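Local structure of autoinducer 2-binding protein LsrB (Clostridium saccharobutylicum DSM 13864, 6DSP) at residues A[275-286]-A[299-307]. The protein binds the quorum-sensing signal autoinducer-2 as a receptor of the periplasmic solute-binding protein type. Sequence-based numbering, arbitrary orientation.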
ATOM      1  N   ILE A 275       7.916   7.083  -7.494  1.00 16.59           N
ATOM      2  CA  ILE A 275       7.184   8.148  -8.170  1.00 18.17           C
ATOM      3  C   ILE A 275       5.921   8.486  -7.397  1.00 16.06           C
ATOM      4  O   ILE A 275       5.518   9.649  -7.335  1.00 16.11           O
ATOM      5  CB  ILE A 275       6.931   7.817  -9.653  1.00 22.33           C
ATOM      6  CG1 ILE A 275       6.898   9.112 -10.484  1.00 25.04           C
ATOM      7  CG2 ILE A 275       5.628   7.106  -9.859  1.00 24.32           C
ATOM      8  CD1 ILE A 275       6.991   8.879 -11.955  1.00 27.05           C
ATOM      9  N   GLN A 276       5.310   7.499  -6.746  1.00 14.74           N
ATOM     10  CA  GLN A 276       4.117   7.770  -5.949  1.00 14.10           C
ATOM     11  C   GLN A 276       4.429   8.715  -4.792  1.00 14.12           C
ATOM     12  O   GLN A 276       3.699   9.682  -4.559  1.00 14.58           O
ATOM     13  CB  GLN A 276       3.534   6.462  -5.421  1.00 13.76           C
ATOM     14  CG  GLN A 276       2.220   6.700  -4.671  1.00 13.24           C
ATOM     15  CD  GLN A 276       1.697   5.454  -3.984  1.00 13.01           C
ATOM     16  OE1 GLN A 276       2.392   4.447  -3.895  1.00 13.74           O
ATOM     17  NE2 GLN A 276       0.449   5.508  -3.543  1.00 13.13           N
ATOM     18  N   GLY A 277       5.497   8.426  -4.035  1.00 14.10           N
ATOM     19  CA  GLY A 277       5.861   9.323  -2.941  1.00 14.63           C
ATOM     20  C   GLY A 277       6.193  10.709  -3.458  1.00 14.89           C
ATOM     21  O   GLY A 277       5.789  11.716  -2.879  1.00 14.64           O
ATOM     22  N   ALA A 278       6.919  10.773  -4.574  1.00 15.01           N
ATOM     23  CA  ALA A 278       7.239  12.066  -5.171  1.00 15.29           C
ATOM     24  C   ALA A 278       5.975  12.810  -5.566  1.00 14.98           C
ATOM     25  O   ALA A 278       5.860  14.014  -5.319  1.00 15.31           O
ATOM     26  CB  ALA A 278       8.144  11.875  -6.382  1.00 15.88           C
ATOM     27  N   MET A 279       5.018  12.116  -6.181  1.00 14.83           N
ATOM     28  CA  MET A 279       3.786  12.770  -6.589  1.00 15.16           C
ATOM     29  C   MET A 279       3.000  13.298  -5.393  1.00 14.65           C
ATOM     30  O   MET A 279       2.437  14.399  -5.451  1.00 14.91           O
ATOM     31  CB  MET A 279       2.936  11.794  -7.403  1.00 16.16           C
ATOM     32  CG  MET A 279       3.505  11.505  -8.796  1.00 17.78           C
ATOM     33  SD  MET A 279       2.717  10.072  -9.557  1.00 19.84           S
ATOM     34  CE  MET A 279       1.078  10.718  -9.778  1.00 20.49           C
ATOM     35  N   GLY A 280       2.904  12.500  -4.318  1.00 14.10           N
ATOM     36  CA  GLY A 280       2.215  12.970  -3.129  1.00 13.91           C
ATOM     37  C   GLY A 280       2.849  14.229  -2.578  1.00 13.47           C
ATOM     38  O   GLY A 280       2.162  15.194  -2.238  1.00 14.28           O
ATOM     39  N   CYS A 281       4.173  14.238  -2.515  1.00 13.71           N
ATOM     40  CA  CYS A 281       4.869  15.424  -2.028  1.00 13.80           C
ATOM     41  C   CYS A 281       4.719  16.592  -2.986  1.00 13.66           C
ATOM     42  O   CYS A 281       4.583  17.741  -2.546  1.00 14.80           O
ATOM     43  CB  CYS A 281       6.345  15.112  -1.803  1.00 14.25           C
ATOM     44  SG  CYS A 281       6.616  14.001  -0.404  1.00 14.66           S
ATOM     45  N   TYR A 282       4.708  16.330  -4.297  1.00 14.42           N
ATOM     46  CA  TYR A 282       4.489  17.410  -5.257  1.00 15.28           C
ATOM     47  C   TYR A 282       3.107  18.048  -5.075  1.00 15.08           C
ATOM     48  O   TYR A 282       2.972  19.286  -5.106  1.00 15.57           O
ATOM     49  CB  TYR A 282       4.635  16.928  -6.708  1.00 16.66           C
ATOM     50  CG  TYR A 282       4.586  18.111  -7.642  1.00 18.14           C
ATOM     51  CD1 TYR A 282       5.737  18.824  -7.944  1.00 19.19           C
ATOM     52  CD2 TYR A 282       3.373  18.568  -8.166  1.00 18.66           C
ATOM     53  CE1 TYR A 282       5.699  19.948  -8.763  1.00 20.47           C
ATOM     54  CE2 TYR A 282       3.326  19.703  -8.996  1.00 20.56           C
ATOM     55  CZ  TYR A 282       4.501  20.383  -9.288  1.00 21.40           C
ATOM     56  OH  TYR A 282       4.513  21.500 -10.108  1.00 23.27           O
ATOM     57  N   MET A 283       2.062  17.226  -4.912  1.00 15.19           N
ATOM     58  CA  MET A 283       0.723  17.790  -4.725  1.00 15.19           C
ATOM     59  C   MET A 283       0.672  18.654  -3.475  1.00 14.68           C
ATOM     60  O   MET A 283       0.058  19.728  -3.483  1.00 15.01           O
ATOM     61  CB  MET A 283      -0.319  16.675  -4.667  1.00 15.79           C
ATOM     62  CG  MET A 283      -0.455  15.896  -6.004  1.00 17.31           C
ATOM     63  SD  MET A 283      -0.762  16.951  -7.474  1.00 19.74           S
ATOM     64  CE  MET A 283      -2.317  17.720  -6.985  1.00 21.43           C
ATOM     65  N   ALA A 284       1.279  18.180  -2.378  1.00 14.15           N
ATOM     66  CA  ALA A 284       1.335  18.986  -1.157  1.00 14.34           C
ATOM     67  C   ALA A 284       2.058  20.316  -1.392  1.00 14.95           C
ATOM     68  O   ALA A 284       1.574  21.367  -0.979  1.00 15.35           O
ATOM     69  CB  ALA A 284       2.015  18.188  -0.068  1.00 14.79           C
ATOM     70  N   TYR A 285       3.204  20.277  -2.074  1.00 15.20           N
ATOM     71  CA  TYR A 285       3.976  21.480  -2.380  1.00 15.89           C
ATOM     72  C   TYR A 285       3.192  22.416  -3.285  1.00 16.55           C
ATOM     73  O   TYR A 285       3.184  23.634  -3.085  1.00 17.20           O
ATOM     74  CB  TYR A 285       5.276  21.060  -3.057  1.00 17.83           C
ATOM     75  CG  TYR A 285       5.919  22.116  -3.909  1.00 20.09           C
ATOM     76  CD1 TYR A 285       6.689  23.122  -3.338  1.00 21.13           C
ATOM     77  CD2 TYR A 285       5.807  22.074  -5.291  1.00 21.57           C
ATOM     78  CE1 TYR A 285       7.301  24.102  -4.126  1.00 22.88           C
ATOM     79  CE2 TYR A 285       6.418  23.040  -6.093  1.00 22.99           C
ATOM     80  CZ  TYR A 285       7.156  24.048  -5.498  1.00 23.73           C
ATOM     81  OH  TYR A 285       7.758  24.993  -6.299  1.00 26.38           O
ATOM     82  N   TYR A 286       2.512  21.853  -4.284  1.00 16.96           N
ATOM     83  CA  TYR A 286       1.774  22.655  -5.251  1.00 17.48           C
ATOM     84  C   TYR A 286       0.650  23.415  -4.571  1.00 16.88           C
ATOM     85  O   TYR A 286       0.453  24.619  -4.817  1.00 17.35           O
ATOM     86  CB  TYR A 286       1.230  21.711  -6.327  1.00 18.28           C
ATOM     87  CG  TYR A 286       0.550  22.382  -7.487  1.00 19.94           C
ATOM     88  CD1 TYR A 286       1.282  22.960  -8.503  1.00 21.70           C
ATOM     89  CD2 TYR A 286      -0.829  22.406  -7.578  1.00 20.74           C
ATOM     90  CE1 TYR A 286       0.667  23.573  -9.586  1.00 23.45           C
ATOM     91  CE2 TYR A 286      -1.464  23.004  -8.661  1.00 22.55           C
ATOM     92  CZ  TYR A 286      -0.706  23.593  -9.677  1.00 23.78           C
ATOM     93  OH  TYR A 286      -1.281  24.205 -10.777  1.00 26.23           O
ATOM     94  N   ILE A 299      -3.079  18.623 -13.918  1.00 26.27           N
ATOM     95  CA  ILE A 299      -1.900  19.314 -13.416  1.00 27.97           C
ATOM     96  C   ILE A 299      -0.663  18.650 -13.998  1.00 28.52           C
ATOM     97  O   ILE A 299      -0.514  17.430 -13.913  1.00 26.81           O
ATOM     98  CB  ILE A 299      -1.872  19.297 -11.881  1.00 29.52           C
ATOM     99  CG1 ILE A 299      -3.083  20.073 -11.357  1.00 30.44           C
ATOM    100  CG2 ILE A 299      -0.557  19.881 -11.351  1.00 30.12           C
ATOM    101  CD1 ILE A 299      -3.509  19.659  -9.997  1.00 30.50           C
ATOM    102  N   GLU A 300       0.215  19.455 -14.593  1.00 30.60           N
ATOM    103  CA  GLU A 300       1.460  18.959 -15.167  1.00 33.53           C
ATOM    104  C   GLU A 300       2.515  18.916 -14.071  1.00 32.32           C
ATOM    105  O   GLU A 300       2.970  19.963 -13.601  1.00 33.54           O
ATOM    106  CB  GLU A 300       1.909  19.867 -16.311  1.00 38.10           C
ATOM    107  CG  GLU A 300       3.324  19.611 -16.787  1.00 42.99           C
ATOM    108  CD  GLU A 300       3.523  18.189 -17.276  1.00 47.32           C
ATOM    109  OE1 GLU A 300       4.559  17.581 -16.929  1.00 48.15           O
ATOM    110  OE2 GLU A 300       2.647  17.678 -18.010  1.00 49.56           O
ATOM    111  N   ILE A 301       2.907  17.713 -13.661  1.00 29.91           N
ATOM    112  CA  ILE A 301       3.974  17.530 -12.680  1.00 28.39           C
ATOM    113  C   ILE A 301       5.287  17.399 -13.448  1.00 28.16           C
ATOM    114  O   ILE A 301       5.484  16.385 -14.136  1.00 28.49           O
ATOM    115  CB  ILE A 301       3.712  16.300 -11.805  1.00 27.91           C
ATOM    116  CG1 ILE A 301       2.376  16.471 -11.070  1.00 28.15           C
ATOM    117  CG2 ILE A 301       4.872  16.073 -10.849  1.00 27.64           C
ATOM    118  CD1 ILE A 301       2.030  15.317 -10.163  1.00 28.22           C
ATOM    119  N   PRO A 302       6.198  18.370 -13.356  1.00 27.87           N
ATOM    120  CA  PRO A 302       7.388  18.357 -14.220  1.00 27.34           C
ATOM    121  C   PRO A 302       8.150  17.045 -14.101  1.00 27.25           C
ATOM    122  O   PRO A 302       8.418  16.562 -13.000  1.00 27.00           O
ATOM    123  CB  PRO A 302       8.219  19.531 -13.697  1.00 27.84           C
ATOM    124  CG  PRO A 302       7.245  20.422 -13.022  1.00 28.05           C
ATOM    125  CD  PRO A 302       6.191  19.514 -12.435  1.00 28.05           C
ATOM    126  N   THR A 303       8.505  16.474 -15.253  1.00 27.74           N
ATOM    127  CA  THR A 303       9.259  15.224 -15.418  1.00 29.08           C
ATOM    128  C   THR A 303       8.489  13.965 -15.032  1.00 29.45           C
ATOM    129  O   THR A 303       9.050  12.862 -15.129  1.00 29.91           O
ATOM    130  CB  THR A 303      10.649  15.232 -14.754  1.00 30.30           C
ATOM    131  OG1 THR A 303      10.524  15.004 -13.343  1.00 31.48           O
ATOM    132  CG2 THR A 303      11.344  16.562 -14.993  1.00 30.22           C
ATOM    133  N   VAL A 304       7.238  14.080 -14.599  1.00 28.46           N
ATOM    134  CA  VAL A 304       6.394  12.937 -14.294  1.00 28.21           C
ATOM    135  C   VAL A 304       5.276  12.790 -15.315  1.00 28.40           C
ATOM    136  O   VAL A 304       5.106  11.729 -15.912  1.00 28.88           O
ATOM    137  CB  VAL A 304       5.833  13.027 -12.861  1.00 28.38           C
ATOM    138  CG1 VAL A 304       4.829  11.904 -12.637  1.00 28.85           C
ATOM    139  CG2 VAL A 304       6.970  12.952 -11.859  1.00 28.82           C
ATOM    140  N   GLY A 305       4.524  13.850 -15.542  1.00 27.84           N
ATOM    141  CA  GLY A 305       3.466  13.867 -16.519  1.00 27.82           C
ATOM    142  C   GLY A 305       2.266  14.585 -15.957  1.00 27.39           C
ATOM    143  O   GLY A 305       2.304  15.157 -14.862  1.00 27.36           O
ATOM    144  N   THR A 306       1.191  14.555 -16.730  1.00 27.59           N
ATOM    145  CA  THR A 306      -0.031  15.258 -16.386  1.00 27.94           C
ATOM    146  C   THR A 306      -0.935  14.312 -15.616  1.00 27.09           C
ATOM    147  O   THR A 306      -1.161  13.175 -16.037  1.00 28.68           O
ATOM    148  CB  THR A 306      -0.721  15.724 -17.666  1.00 29.42           C
ATOM    149  OG1 THR A 306       0.146  16.630 -18.346  1.00 30.73           O
ATOM    150  CG2 THR A 306      -2.011  16.419 -17.333  1.00 29.40           C
ATOM    151  N   VAL A 307      -1.441  14.778 -14.484  1.00 24.25           N
ATOM    152  CA  VAL A 307      -2.344  13.991 -13.661  1.00 23.24           C
ATOM    153  C   VAL A 307      -3.706  14.661 -13.651  1.00 22.82           C
ATOM    154  O   VAL A 307      -3.824  15.877 -13.845  1.00 23.98           O
ATOM    155  CB  VAL A 307      -1.807  13.780 -12.230  1.00 23.83           C
ATOM    156  CG1 VAL A 307      -0.428  13.162 -12.313  1.00 23.68           C
ATOM    157  CG2 VAL A 307      -1.782  15.088 -11.453  1.00 25.19           C
TER
HETATM  158  O   HOH W   1       2.632  22.007 -12.024  1.00 33.16           O
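Ile275 and Val304 meet tip to tip, CD1 of the isoleucine lying 3.8 Å from CG1 of the valine. One turn on, Met279 reaches the same methyl, Val304 CG1, with its CG, and a bend at chi3 (67°) turns Met279 CE to Val307 CG1, 3.8 Å away. These two valines belong to a hairpin, 298-301 with 305-311, at one edge of the mixed sheet in the N-terminal lobe of a periplasmic-binding-protein fold; helix 273-288 packs on that sheet. The hairpin carries a classic beta bulge, Val304 and Gly305 both facing Ile301, whose O accepts from both their N atoms. Tyr282 then lays its ring against Ile301: Ile301 CG2 sits over one face, 4.0 Å from the ring centroid, in a CH-pi contact, and Ile301 CG1 touches Tyr282 CD2. Pro302 approaches the same ring obliquely, its CD 3.5 Å from Tyr282 OH. That hydroxyl is hydrogen-bonded to a water that donates to Glu300 O, 2.6 Å from the water oxygen, and Trp50 meets the tyrosine edge-to-face. Met283, bent at chi2 and chi3, meets Ile299 tip to tip, Met283 CE against Ile299 CD1. Last comes Tyr286, whose ring receives Ile299 CG2 over one face, 4.2 Å from the centroid and 14° off the normal.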